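PDB 4EHS: DNA primase from Helicobacter pylori, which synthesises the short RNA primers that DNA polymerase extends during replication and stimulates the replicative helicase DnaB, which its C-terminal domain, the part in this structure, binds. Local coordinates for residues 109-112 against 113-116; 119-122 against 123-126; 95-98 against 99-103; 30-33 against 34-38; 132-135 against 136-140. One frame throughout, in Å; residues are numbered along the deposited sequence.

Contact 1. Residues 109-112 against 113-116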
loop_
_atom_site.group_PDB
_atom_site.type_symbol
_atom_site.label_atom_id
_atom_site.label_comp_id
_atom_site.label_asym_id
_atom_site.label_seq_id
_atom_site.Cartn_x
_atom_site.Cartn_y
_atom_site.Cartn_z
ATOM N N GLU A 109 -6.419 11.746 -7.293
ATOM C CA GLU A 109 -6.639 12.953 -8.100
ATOM C C GLU A 109 -5.667 14.052 -7.673
ATOM O O GLU A 109 -5.047 14.714 -8.540
ATOM C CB GLU A 109 -8.135 13.359 -8.007
ATOM C CG GLU A 109 -9.046 12.463 -8.852
ATOM C CD GLU A 109 -10.548 12.801 -8.685
ATOM O OE1 GLU A 109 -10.890 13.432 -7.649
ATOM O OE2 GLU A 109 -11.356 12.430 -9.582
ATOM N N ARG A 110 -5.477 14.247 -6.365
ATOM C CA ARG A 110 -4.473 15.143 -5.872
ATOM C C ARG A 110 -3.045 14.771 -6.337
ATOM O O ARG A 110 -2.234 15.666 -6.609
ATOM C CB ARG A 110 -4.468 15.227 -4.345
ATOM C CG ARG A 110 -5.689 15.961 -3.778
ATOM C CD ARG A 110 -5.579 16.230 -2.280
ATOM N NE ARG A 110 -5.207 15.137 -1.388
ATOM C CZ ARG A 110 -6.055 14.218 -0.881
ATOM N NH1 ARG A 110 -7.340 14.233 -1.205
ATOM N NH2 ARG A 110 -5.584 13.310 -0.031
ATOM N N GLN A 111 -2.725 13.482 -6.353
ATOM C CA GLN A 111 -1.423 13.045 -6.828
ATOM C C GLN A 111 -1.160 13.525 -8.244
ATOM O O GLN A 111 -0.040 13.901 -8.547
ATOM C CB GLN A 111 -1.308 11.514 -6.786
ATOM C CG GLN A 111 -1.131 11.001 -5.373
ATOM C CD GLN A 111 -0.029 11.698 -4.631
ATOM O OE1 GLN A 111 -0.264 12.375 -3.643
ATOM N NE2 GLN A 111 1.187 11.540 -5.104
ATOM N N LEU A 112 -2.148 13.405 -9.106
ATOM C CA LEU A 112 -2.040 13.843 -10.485
ATOM C C LEU A 112 -1.606 15.314 -10.536
ATOM O O LEU A 112 -0.779 15.676 -11.350
ATOM C CB LEU A 112 -3.351 13.647 -11.262
ATOM C CG LEU A 112 -3.680 12.306 -11.891
ATOM C CD1 LEU A 112 -4.825 12.426 -12.888
ATOM C CD2 LEU A 112 -2.482 11.689 -12.600
ATOM N N LYS A 113 -2.141 16.150 -9.661
ATOM C CA LYS A 113 -1.649 17.564 -9.591
ATOM C C LYS A 113 -0.287 17.771 -8.947
ATOM O O LYS A 113 0.504 18.631 -9.388
ATOM C CB LYS A 113 -2.622 18.451 -8.803
ATOM C CG LYS A 113 -3.973 18.680 -9.445
ATOM C CD LYS A 113 -4.679 19.792 -8.665
ATOM C CE LYS A 113 -4.004 21.152 -8.872
ATOM N NZ LYS A 113 -4.381 22.109 -7.793
ATOM N N GLU A 114 -0.027 17.032 -7.880
ATOM C CA GLU A 114 1.133 17.269 -7.058
ATOM C C GLU A 114 2.443 16.692 -7.618
ATOM O O GLU A 114 3.508 17.285 -7.454
ATOM C CB GLU A 114 0.896 16.687 -5.674
ATOM C CG GLU A 114 -0.224 17.404 -4.919
ATOM C CD GLU A 114 -0.449 16.872 -3.499
ATOM O OE1 GLU A 114 0.510 16.316 -2.886
ATOM O OE2 GLU A 114 -1.590 17.011 -2.981
ATOM N N ILE A 115 2.363 15.515 -8.229
ATOM C CA ILE A 115 3.546 14.842 -8.737
ATOM C C ILE A 115 4.334 15.743 -9.725
ATOM O O ILE A 115 5.580 15.839 -9.612
ATOM C CB ILE A 115 3.211 13.501 -9.393
ATOM C CG1 ILE A 115 2.840 12.497 -8.290
ATOM C CG2 ILE A 115 4.430 12.983 -10.134
ATOM C CD1 ILE A 115 2.096 11.301 -8.894
ATOM N N PRO A 116 3.648 16.358 -10.679
ATOM C CA PRO A 116 4.521 17.176 -11.611
ATOM C C PRO A 116 5.276 18.325 -10.930
ATOM O O PRO A 116 6.347 18.720 -11.405
ATOM C CB PRO A 116 3.534 17.743 -12.633
ATOM C CG PRO A 116 2.331 16.840 -12.556
ATOM C CD PRO A 116 2.254 16.318 -11.141
#
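Arg110 and Glu114 run side by side along the surface of helix 96-117, in a local contact across one turn near the C-terminal end of that helix, where the chain is about to turn back into helix 122-140. Glu114 sends its chain out nearly straight, CG anti to its own carbonyl carbon (chi1 -66°), which lays CG over Arg110 O at 3.1 Å and brings OE2 to within 3.7 Å of Arg110 CB. Glu114 OE2 lies off the edge of the guanidinium, near its plane, but too far for a salt bridge, 4.4 Å from Arg110 NE. Arg110 CD lies 4.1 Å from Glu114 OE2, and beyond it the chain bends at chi3. One residue further on, Gln111 and Ile115 cross at about a right angle, with Gln111 NE2 3.7 Å from Ile115 CG1, so the amide lies against hydrocarbon. Beneath them the backbone bond from Ile115 N to Gln111 O is 2.9 Å, and Glu114 N bonds equally closely to Arg110 O, whereas that from Lys113 N to Glu109 O is weak. Pro116 has no N-H to give to Leu112 O; its CD sits 3.1 Å from that oxygen instead, and the helix kinks there. On the side facing helix 122-140, Leu112 packs on Arg133 and Ile136, and Ile115 on Lys125 and Cys128. The chemistry implies an attraction between Arg110 and Glu114 that is probably modest, exerted through space, while backbone bonds and apolar packing hold this turn.

Contact 2. Residues 119-122 against 123-126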
loop_
_atom_site.group_PDB
_atom_site.type_symbol
_atom_site.label_atom_id
_atom_site.label_comp_id
_atom_site.label_asym_id
_atom_site.label_seq_id
_atom_site.Cartn_x
_atom_site.Cartn_y
_atom_site.Cartn_z
ATOM N N SER A 119 9.739 17.103 -6.302
ATOM C CA SER A 119 11.181 16.998 -6.524
ATOM C C SER A 119 11.595 15.642 -7.078
ATOM O O SER A 119 12.778 15.425 -7.303
ATOM C CB SER A 119 11.953 17.172 -5.198
ATOM O OG SER A 119 11.641 18.412 -4.589
ATOM N N LEU A 120 10.639 14.731 -7.270
ATOM C CA LEU A 120 10.959 13.340 -7.664
ATOM C C LEU A 120 11.731 13.273 -8.947
ATOM O O LEU A 120 11.548 14.116 -9.830
ATOM C CB LEU A 120 9.703 12.523 -7.790
ATOM C CG LEU A 120 8.939 12.240 -6.516
ATOM C CD1 LEU A 120 7.560 11.752 -6.915
ATOM C CD2 LEU A 120 9.668 11.173 -5.679
ATOM N N PRO A 121 12.687 12.327 -9.029
ATOM C CA PRO A 121 13.411 12.113 -10.269
ATOM C C PRO A 121 12.389 12.000 -11.413
ATOM O O PRO A 121 11.291 11.490 -11.213
ATOM C CB PRO A 121 14.101 10.737 -10.042
ATOM C CG PRO A 121 14.225 10.616 -8.551
ATOM C CD PRO A 121 13.171 11.461 -7.919
ATOM N N PHE A 122 12.763 12.473 -12.581
ATOM C CA PHE A 122 11.910 12.371 -13.752
ATOM C C PHE A 122 11.231 11.005 -13.937
ATOM O O PHE A 122 10.000 10.912 -14.149
ATOM C CB PHE A 122 12.720 12.683 -14.990
ATOM C CG PHE A 122 11.927 12.538 -16.231
ATOM C CD1 PHE A 122 11.083 13.553 -16.635
ATOM C CD2 PHE A 122 11.990 11.366 -16.968
ATOM C CE1 PHE A 122 10.331 13.417 -17.781
ATOM C CE2 PHE A 122 11.248 11.212 -18.118
ATOM C CZ PHE A 122 10.389 12.246 -18.521
ATOM N N SER A 123 12.020 9.931 -13.854
ATOM C CA SER A 123 11.446 8.608 -14.190
ATOM C C SER A 123 10.434 8.190 -13.114
ATOM O O SER A 123 9.481 7.455 -13.406
ATOM C CB SER A 123 12.529 7.558 -14.339
ATOM O OG SER A 123 13.308 7.579 -13.155
ATOM N N GLU A 124 10.622 8.693 -11.892
ATOM C CA GLU A 124 9.668 8.386 -10.826
ATOM C C GLU A 124 8.383 9.210 -10.940
ATOM O O GLU A 124 7.328 8.684 -10.637
ATOM C CB GLU A 124 10.311 8.644 -9.456
ATOM C CG GLU A 124 11.279 7.513 -9.056
ATOM C CD GLU A 124 11.808 7.643 -7.620
ATOM O OE1 GLU A 124 11.205 8.361 -6.783
ATOM O OE2 GLU A 124 12.839 7.031 -7.322
ATOM N N LYS A 125 8.484 10.480 -11.392
ATOM C CA LYS A 125 7.258 11.223 -11.730
ATOM C C LYS A 125 6.495 10.432 -12.760
ATOM O O LYS A 125 5.295 10.233 -12.588
ATOM C CB LYS A 125 7.583 12.615 -12.303
ATOM C CG LYS A 125 8.220 13.566 -11.329
ATOM C CD LYS A 125 8.397 14.947 -11.996
ATOM C CE LYS A 125 8.587 16.061 -11.001
ATOM N NZ LYS A 125 10.015 16.472 -10.956
HETATM N N MSE A 126 7.175 9.958 -13.797
HETATM C CA MSE A 126 6.530 9.159 -14.834
HETATM C C MSE A 126 5.793 7.949 -14.256
HETATM O O MSE A 126 4.608 7.750 -14.525
HETATM C CB MSE A 126 7.557 8.699 -15.871
HETATM C CG MSE A 126 8.068 9.811 -16.773
HETATM SE SE MSE A 126 9.094 9.139 -18.289
HETATM C CE MSE A 126 7.912 7.689 -18.837
#
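Lys125 doubles back from the first turn of its helix to the loop before it, giving its ammonium to a backbone carbonyl: Lys125 NZ bonds to Leu120 O at 3.0 Å, the nitrogen lying in the carbonyl plane. A second bond, to Ser118 O, grips the same NZ, so two carbonyls of the turn share one charge. The chain is extended as far as CE and then bends at chi4 (104°), which swings the amine round to the carbonyl; on the way CG passes 4.0 Å from Leu120 CB. Next to it, Glu124 lies alongside Pro121, both pointing the same way, with Glu124 OE1 3.8 Å from Pro121 CD. The Leu120 side chain crosses that of Glu124 at about a right angle, with Leu120 CD2 3.4 Å from Glu124 OE1. Helices 96-117 and 122-140 form a helical hairpin, and Pro121 is the N-cap residue of the second; Pro121 O accepts Lys125 N at 3.0 Å and, weakly, Glu124 N. In the next turn, Met126, present as selenomethionine, sets its CG over one face of the Phe122 ring, a CH-pi contact 4.1 Å from the centroid. The selenium of Met126 stands oblique to that ring in a Met-aromatic contact, though its exact approach is doubtful because the model is too tight there. Ser123 turns to the dimer interface instead, its OG bonded to Cys71 O of the second subunit, whose Gln72 packs on Pro121, Ser123 and Glu124.

Contact 3. Residues 95-98 against 99-103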
loop_
_atom_site.group_PDB
_atom_site.type_symbol
_atom_site.label_atom_id
_atom_site.label_comp_id
_atom_site.label_asym_id
_atom_site.label_seq_id
_atom_site.Cartn_x
_atom_site.Cartn_y
_atom_site.Cartn_z
ATOM N N GLY A 95 -22.898 1.019 2.628
ATOM C CA GLY A 95 -22.455 2.285 2.085
ATOM C C GLY A 95 -20.983 2.598 2.290
ATOM O O GLY A 95 -20.491 3.543 1.662
ATOM N N PHE A 96 -20.277 1.811 3.126
ATOM C CA PHE A 96 -18.879 2.126 3.495
ATOM C C PHE A 96 -17.905 2.118 2.288
ATOM O O PHE A 96 -17.080 3.043 2.120
ATOM C CB PHE A 96 -18.344 1.075 4.439
ATOM C CG PHE A 96 -16.892 1.276 4.788
ATOM C CD1 PHE A 96 -16.480 2.444 5.453
ATOM C CD2 PHE A 96 -15.917 0.319 4.368
ATOM C CE1 PHE A 96 -15.131 2.639 5.747
ATOM C CE2 PHE A 96 -14.593 0.526 4.674
ATOM C CZ PHE A 96 -14.200 1.668 5.323
ATOM N N GLU A 97 -17.947 1.029 1.508
ATOM C CA GLU A 97 -16.960 0.920 0.459
ATOM C C GLU A 97 -17.025 2.023 -0.574
ATOM O O GLU A 97 -15.991 2.428 -1.075
ATOM C CB GLU A 97 -17.039 -0.446 -0.232
ATOM C CG GLU A 97 -16.424 -1.439 0.691
ATOM C CD GLU A 97 -16.301 -2.823 0.079
ATOM O OE1 GLU A 97 -16.127 -2.914 -1.188
ATOM O OE2 GLU A 97 -16.281 -3.790 0.891
ATOM N N LYS A 98 -18.202 2.536 -0.900
ATOM C CA LYS A 98 -18.282 3.681 -1.828
ATOM C C LYS A 98 -17.595 4.926 -1.252
ATOM O O LYS A 98 -16.924 5.639 -1.973
ATOM C CB LYS A 98 -19.738 3.987 -2.124
ATOM C CG LYS A 98 -19.978 5.201 -2.980
ATOM C CD LYS A 98 -21.411 5.658 -2.743
ATOM C CE LYS A 98 -21.947 6.593 -3.815
ATOM N NZ LYS A 98 -21.833 8.015 -3.391
ATOM N N GLU A 99 -17.720 5.178 0.062
ATOM C CA GLU A 99 -17.062 6.342 0.640
ATOM C C GLU A 99 -15.576 6.070 0.772
ATOM O O GLU A 99 -14.812 7.001 0.586
ATOM C CB GLU A 99 -17.577 6.645 2.049
ATOM C CG GLU A 99 -19.107 6.759 2.215
ATOM C CD GLU A 99 -19.771 7.691 1.230
ATOM O OE1 GLU A 99 -19.068 8.513 0.605
ATOM O OE2 GLU A 99 -21.036 7.582 1.064
ATOM N N LEU A 100 -15.163 4.815 1.055
ATOM C CA LEU A 100 -13.698 4.549 1.107
ATOM C C LEU A 100 -13.117 4.762 -0.321
ATOM O O LEU A 100 -12.043 5.412 -0.525
ATOM C CB LEU A 100 -13.434 3.112 1.644
ATOM C CG LEU A 100 -11.945 2.758 1.659
ATOM C CD1 LEU A 100 -11.045 3.651 2.519
ATOM C CD2 LEU A 100 -11.888 1.277 2.085
ATOM N N ARG A 101 -13.834 4.278 -1.310
ATOM C CA ARG A 101 -13.346 4.422 -2.679
ATOM C C ARG A 101 -13.225 5.913 -3.059
ATOM O O ARG A 101 -12.268 6.339 -3.726
ATOM C CB ARG A 101 -14.261 3.668 -3.691
ATOM C CG ARG A 101 -14.003 2.171 -3.876
ATOM C CD ARG A 101 -14.628 1.561 -5.190
ATOM N NE ARG A 101 -15.999 1.991 -5.362
ATOM C CZ ARG A 101 -17.055 1.468 -4.710
ATOM N NH1 ARG A 101 -16.912 0.411 -3.910
ATOM N NH2 ARG A 101 -18.275 1.991 -4.920
ATOM N N LEU A 102 -14.182 6.731 -2.627
ATOM C CA LEU A 102 -14.099 8.155 -2.973
ATOM C C LEU A 102 -12.956 8.852 -2.273
ATOM O O LEU A 102 -12.302 9.654 -2.892
ATOM C CB LEU A 102 -15.464 8.800 -2.615
ATOM C CG LEU A 102 -15.597 10.273 -2.971
ATOM C CD1 LEU A 102 -15.548 10.375 -4.479
ATOM C CD2 LEU A 102 -16.924 10.855 -2.371
ATOM N N LEU A 103 -12.662 8.482 -1.008
ATOM C CA LEU A 103 -11.539 9.045 -0.324
ATOM C C LEU A 103 -10.226 8.710 -1.054
ATOM O O LEU A 103 -9.367 9.590 -1.253
ATOM C CB LEU A 103 -11.469 8.478 1.108
ATOM C CG LEU A 103 -10.366 9.102 1.957
ATOM C CD1 LEU A 103 -10.747 10.509 2.267
ATOM C CD2 LEU A 103 -10.343 8.261 3.234
HETATM O O HOH W 1 -22.286 5.351 0.645
HETATM O O HOH W 2 -15.057 -1.591 -3.351
HETATM O O HOH W 3 -19.738 8.785 -2.159
#
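Lys98 and Glu99, neighbours in sequence, are joined through water 3, which accepts from Lys98 NZ and donates to Glu99 OE1 at 2.9 Å. Their charged atoms themselves stay apart, Lys98 NZ being 4.5 Å from Glu99 OE2. Glu99 CG, set by chi1, lies 3.5 Å from Gly95 O, and the bend at chi2 (-51°) turns the carboxylate back towards the start of the helix, where water 1 donates to both Glu99 OE2 and Gly95 O. Two waters thus hold the two oxygens of the carboxylate of Glu99, a buried residue; the carboxylate end also lies against Leu33 and Leu36 of helix 30-43. Arg101 makes the other arm. Bent at chi3, it crosses Lys98 at about a right angle and lays one guanidinium face over the backbone, with Lys98 CA 3.4 Å above the plane and Glu97 O over the same face. Water 2, in the plane at the guanidinium edge, accepts from Arg101 NH1 at 2.8 Å and donates to Glu97 OE1. On the buried side, Leu100 CB sits over one face of the Phe96 ring, towards its rim, while Leu100 CD2 is 3.8 Å from Phe96 CE2. This is the N-terminal part of an amphipathic helix, water-linked on its polar side and packed against helices 30-43 and 45-51 on its apolar side.

Contact 4. Residues 30-33 against 34-38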
loop_
_atom_site.group_PDB
_atom_site.type_symbol
_atom_site.label_atom_id
_atom_site.label_comp_id
_atom_site.label_asym_id
_atom_site.label_seq_id
_atom_site.Cartn_x
_atom_site.Cartn_y
_atom_site.Cartn_z
ATOM N N LEU A 30 -13.741 17.349 1.711
ATOM C CA LEU A 30 -12.861 16.287 2.112
ATOM C C LEU A 30 -12.972 16.061 3.620
ATOM O O LEU A 30 -12.951 14.918 4.078
ATOM C CB LEU A 30 -11.408 16.585 1.702
ATOM C CG LEU A 30 -10.387 15.496 1.979
ATOM C CD1 LEU A 30 -10.704 14.329 1.085
ATOM C CD2 LEU A 30 -8.974 16.140 1.794
ATOM N N GLU A 31 -13.214 17.124 4.398
ATOM C CA GLU A 31 -13.209 16.985 5.838
ATOM C C GLU A 31 -14.451 16.150 6.196
ATOM O O GLU A 31 -14.352 15.209 7.017
ATOM C CB GLU A 31 -13.184 18.366 6.560
ATOM C CG GLU A 31 -13.518 18.206 8.029
ATOM C CD GLU A 31 -13.137 19.417 8.879
ATOM O OE1 GLU A 31 -12.511 20.354 8.365
ATOM O OE2 GLU A 31 -13.439 19.402 10.074
ATOM N N PHE A 32 -15.578 16.413 5.524
ATOM C CA PHE A 32 -16.781 15.631 5.757
ATOM C C PHE A 32 -16.535 14.155 5.361
ATOM O O PHE A 32 -16.917 13.222 6.040
ATOM C CB PHE A 32 -17.967 16.162 4.929
ATOM C CG PHE A 32 -19.301 15.410 5.225
ATOM C CD1 PHE A 32 -20.115 15.776 6.307
ATOM C CD2 PHE A 32 -19.672 14.329 4.432
ATOM C CE1 PHE A 32 -21.305 15.065 6.537
ATOM C CE2 PHE A 32 -20.862 13.614 4.653
ATOM C CZ PHE A 32 -21.653 13.991 5.728
ATOM N N LEU A 33 -15.933 13.957 4.221
ATOM C CA LEU A 33 -15.674 12.572 3.785
ATOM C C LEU A 33 -14.727 11.836 4.745
ATOM O O LEU A 33 -14.952 10.636 5.015
ATOM C CB LEU A 33 -15.008 12.572 2.398
ATOM C CG LEU A 33 -14.749 11.225 1.760
ATOM C CD1 LEU A 33 -16.062 10.427 1.641
ATOM C CD2 LEU A 33 -14.140 11.431 0.355
ATOM N N GLU A 34 -13.698 12.492 5.260
ATOM C CA GLU A 34 -12.787 11.814 6.216
ATOM C C GLU A 34 -13.535 11.432 7.504
ATOM O O GLU A 34 -13.360 10.324 8.076
ATOM C CB GLU A 34 -11.629 12.743 6.572
ATOM C CG GLU A 34 -10.686 12.922 5.356
ATOM C CD GLU A 34 -9.401 13.633 5.701
ATOM O OE1 GLU A 34 -9.127 13.834 6.897
ATOM O OE2 GLU A 34 -8.655 13.924 4.703
ATOM N N LYS A 35 -14.388 12.361 7.943
ATOM C CA LYS A 35 -15.225 12.067 9.136
ATOM C C LYS A 35 -16.116 10.874 8.925
ATOM O O LYS A 35 -16.292 10.036 9.852
ATOM C CB LYS A 35 -16.112 13.313 9.499
ATOM C CG LYS A 35 -15.273 14.356 10.212
ATOM C CD LYS A 35 -16.236 15.455 10.776
ATOM C CE LYS A 35 -16.485 16.506 9.769
ATOM N NZ LYS A 35 -17.063 17.780 10.400
ATOM N N LEU A 36 -16.708 10.819 7.750
ATOM C CA LEU A 36 -17.679 9.784 7.394
ATOM C C LEU A 36 -17.004 8.440 7.398
ATOM O O LEU A 36 -17.517 7.511 8.006
ATOM C CB LEU A 36 -18.422 10.113 6.106
ATOM C CG LEU A 36 -19.510 9.155 5.646
ATOM C CD1 LEU A 36 -20.646 9.155 6.658
ATOM C CD2 LEU A 36 -20.009 9.611 4.271
ATOM N N VAL A 37 -15.832 8.401 6.768
ATOM C CA VAL A 37 -15.088 7.147 6.620
ATOM C C VAL A 37 -14.728 6.660 8.042
ATOM O O VAL A 37 -14.959 5.482 8.366
ATOM C CB VAL A 37 -13.866 7.337 5.675
ATOM C CG1 VAL A 37 -12.933 6.148 5.845
ATOM C CG2 VAL A 37 -14.310 7.366 4.201
ATOM N N ILE A 38 -14.217 7.542 8.909
ATOM C CA ILE A 38 -13.786 7.130 10.220
ATOM C C ILE A 38 -14.994 6.705 11.069
ATOM O O ILE A 38 -14.901 5.808 11.928
ATOM C CB ILE A 38 -12.966 8.238 10.881
ATOM C CG1 ILE A 38 -11.619 8.372 10.099
ATOM C CG2 ILE A 38 -12.634 7.869 12.346
ATOM C CD1 ILE A 38 -10.854 9.630 10.478
HETATM O O HOH W 4 -15.114 18.583 12.033
#
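Four successive backbone bonds, from Glu34 N to Leu30 O (2.8 Å) through Val37 N to Leu33 O (3.0 Å), make this the regular alpha-helical opening of helix 30-43. Glu31 and Lys35 face each other one turn apart: Lys35 CE rests 3.8 Å from Glu31 CG, and the charged ends form a long salt bridge, 4.0 Å from Lys35 NZ to Glu31 OE2. Water 4 fills in between them, donating to Glu31 OE2 and accepting from Lys35 NZ, each at 2.7 Å. It is the bend of Lys35 at chi3 (-88°) that turns its amine back to this water. Glu34 runs out nearly straight, and its OE2 lies 3.6 Å from Leu30 CG. Its carboxylate is committed elsewhere, OE2 to Leu61 N and OE1 to His62 N, so the carboxylate of this buried residue is met by backbone N-H groups of the loop before helix 64-71. Phe32 and Leu36 meet more loosely, Phe32 CE2 to Leu36 CD2 being 4.1 Å. Around this turn, Leu33 packs on Leu102 and Leu30 on Arg110, both of helix 96-117, while Lys35 and Ile38 lean on Leu83 of helix 78-85.

Contact 5. Residues 132-135 against 136-140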
loop_
_atom_site.group_PDB
_atom_site.type_symbol
_atom_site.label_atom_id
_atom_site.label_comp_id
_atom_site.label_asym_id
_atom_site.label_seq_id
_atom_site.Cartn_x
_atom_site.Cartn_y
_atom_site.Cartn_z
ATOM N N ALA A 132 -1.060 6.601 -10.611
ATOM C CA ALA A 132 -2.255 7.355 -10.153
ATOM C C ALA A 132 -3.376 7.297 -11.173
ATOM O O ALA A 132 -4.504 7.184 -10.822
ATOM C CB ALA A 132 -1.904 8.789 -9.882
ATOM N N ARG A 133 -3.046 7.435 -12.471
ATOM C CA ARG A 133 -4.085 7.335 -13.525
ATOM C C ARG A 133 -4.750 5.970 -13.569
ATOM O O ARG A 133 -5.992 5.855 -13.761
ATOM C CB ARG A 133 -3.499 7.643 -14.927
ATOM C CG ARG A 133 -3.234 9.109 -15.187
ATOM C CD ARG A 133 -2.706 9.330 -16.683
ATOM N NE ARG A 133 -1.584 10.281 -16.681
ATOM C CZ ARG A 133 -1.751 11.575 -16.525
ATOM N NH1 ARG A 133 -3.009 12.002 -16.427
ATOM N NH2 ARG A 133 -0.693 12.442 -16.423
ATOM N N GLN A 134 -3.922 4.944 -13.421
ATOM C CA GLN A 134 -4.402 3.605 -13.435
ATOM C C GLN A 134 -5.347 3.431 -12.245
ATOM O O GLN A 134 -6.448 2.827 -12.380
ATOM C CB GLN A 134 -3.279 2.596 -13.365
ATOM C CG GLN A 134 -3.846 1.182 -13.513
ATOM C CD GLN A 134 -2.833 0.081 -13.276
ATOM O OE1 GLN A 134 -1.856 0.268 -12.551
ATOM N NE2 GLN A 134 -3.051 -1.071 -13.906
ATOM N N ALA A 135 -4.899 3.910 -11.094
ATOM C CA ALA A 135 -5.741 3.755 -9.857
ATOM C C ALA A 135 -7.112 4.422 -10.013
ATOM O O ALA A 135 -8.179 3.862 -9.654
ATOM C CB ALA A 135 -4.972 4.329 -8.640
ATOM N N ILE A 136 -7.099 5.626 -10.569
ATOM C CA ILE A 136 -8.317 6.415 -10.798
ATOM C C ILE A 136 -9.241 5.612 -11.723
ATOM O O ILE A 136 -10.432 5.534 -11.474
ATOM C CB ILE A 136 -7.954 7.824 -11.339
ATOM C CG1 ILE A 136 -7.281 8.683 -10.227
ATOM C CG2 ILE A 136 -9.206 8.555 -11.900
ATOM C CD1 ILE A 136 -6.589 9.962 -10.746
HETATM N N MSE A 137 -8.683 5.007 -12.767
HETATM C CA MSE A 137 -9.475 4.180 -13.672
HETATM C C MSE A 137 -10.172 3.057 -12.907
HETATM O O MSE A 137 -11.392 2.910 -12.969
HETATM C CB MSE A 137 -8.593 3.599 -14.777
HETATM C CG MSE A 137 -9.369 2.974 -15.926
HETATM SE SE MSE A 137 -8.206 2.268 -17.322
HETATM C CE MSE A 137 -7.263 0.917 -16.277
ATOM N N LYS A 138 -9.380 2.269 -12.185
ATOM C CA LYS A 138 -9.889 1.161 -11.375
ATOM C C LYS A 138 -10.910 1.606 -10.354
ATOM O O LYS A 138 -11.934 0.936 -10.202
ATOM C CB LYS A 138 -8.763 0.381 -10.714
ATOM C CG LYS A 138 -8.010 -0.472 -11.696
ATOM C CD LYS A 138 -6.722 -1.009 -11.128
ATOM C CE LYS A 138 -6.006 -1.830 -12.199
ATOM N NZ LYS A 138 -5.510 -3.105 -11.619
ATOM N N LEU A 139 -10.643 2.711 -9.661
ATOM C CA LEU A 139 -11.555 3.163 -8.623
ATOM C C LEU A 139 -12.887 3.425 -9.276
ATOM O O LEU A 139 -13.934 2.993 -8.784
ATOM C CB LEU A 139 -10.995 4.353 -7.847
ATOM C CG LEU A 139 -9.794 3.944 -6.942
ATOM C CD1 LEU A 139 -8.736 5.030 -6.652
ATOM C CD2 LEU A 139 -10.335 3.479 -5.587
ATOM N N LYS A 140 -12.858 4.083 -10.419
ATOM C CA LYS A 140 -14.124 4.353 -11.097
ATOM C C LYS A 140 -14.734 3.080 -11.648
ATOM O O LYS A 140 -15.942 3.028 -11.825
ATOM C CB LYS A 140 -13.924 5.386 -12.212
ATOM C CG LYS A 140 -13.674 6.789 -11.697
ATOM C CD LYS A 140 -13.097 7.638 -12.824
ATOM C CE LYS A 140 -13.389 9.086 -12.498
ATOM N NZ LYS A 140 -12.122 9.743 -12.105
#
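Ala132 opens the run by receiving Ile136 on its carbonyl: Ile136 N bonds to Ala132 O at 3.0 Å, and Ile136 CG1, anti to its own carbonyl carbon (chi1 -70°), folds over the same oxygen at 3.2 Å. Arg133 takes part through its backbone, its O accepting the N of Met137, a selenomethionine here. Gln134 meets Lys138 one turn on, through its side chain. The two lie side by side and point the same way, with Gln134 NE2 3.5 Å from Lys138 CE and 3.9 Å from Lys138 NZ, so the amide nitrogen rests against the lysine's last methylene in van der Waals contact. Beneath this pair, Lys138 N bonds to Gln134 O almost straight, at 175°. Ala135 ends the walk with the shortest backbone bond of the four, 2.7 Å from Leu139 N to Ala135 O. Leu139 closes over that carbonyl, its CG 3.2 Å from Ala135 O, and sets CD1 at 4.3 Å from Ala135 CB. The small alanine and Ile136 face helix 96-117, both meeting Phe108, and Ile136 also Leu105. Beyond the end of helix 122-140 the chain returns over this turn, Val145 packing on Ala135, Lys138 and Leu139.

Overall arrangement
All five contacts are local turns in series along the chain, so none nests inside or crosses another. Contact 4 comes first, in helix 30-43, and packs directly against contact 3, at the start of helix 96-117, with centres about 10 Å apart. Further down that helix, contact 1 still touches contact 4 through Arg110 and Leu30. Contact 2 then forms the bend into helix 122-140, with Lys125 lying against Ile115 and Pro116 of contact 1. Contact 5 lies further along the returning helix, meeting contact 1 through Leu112 and Ile136 and contact 3 through Leu139. The hairpin of the two long helices thus runs from the helical bundle to a tip where contact 2 meets the second subunit.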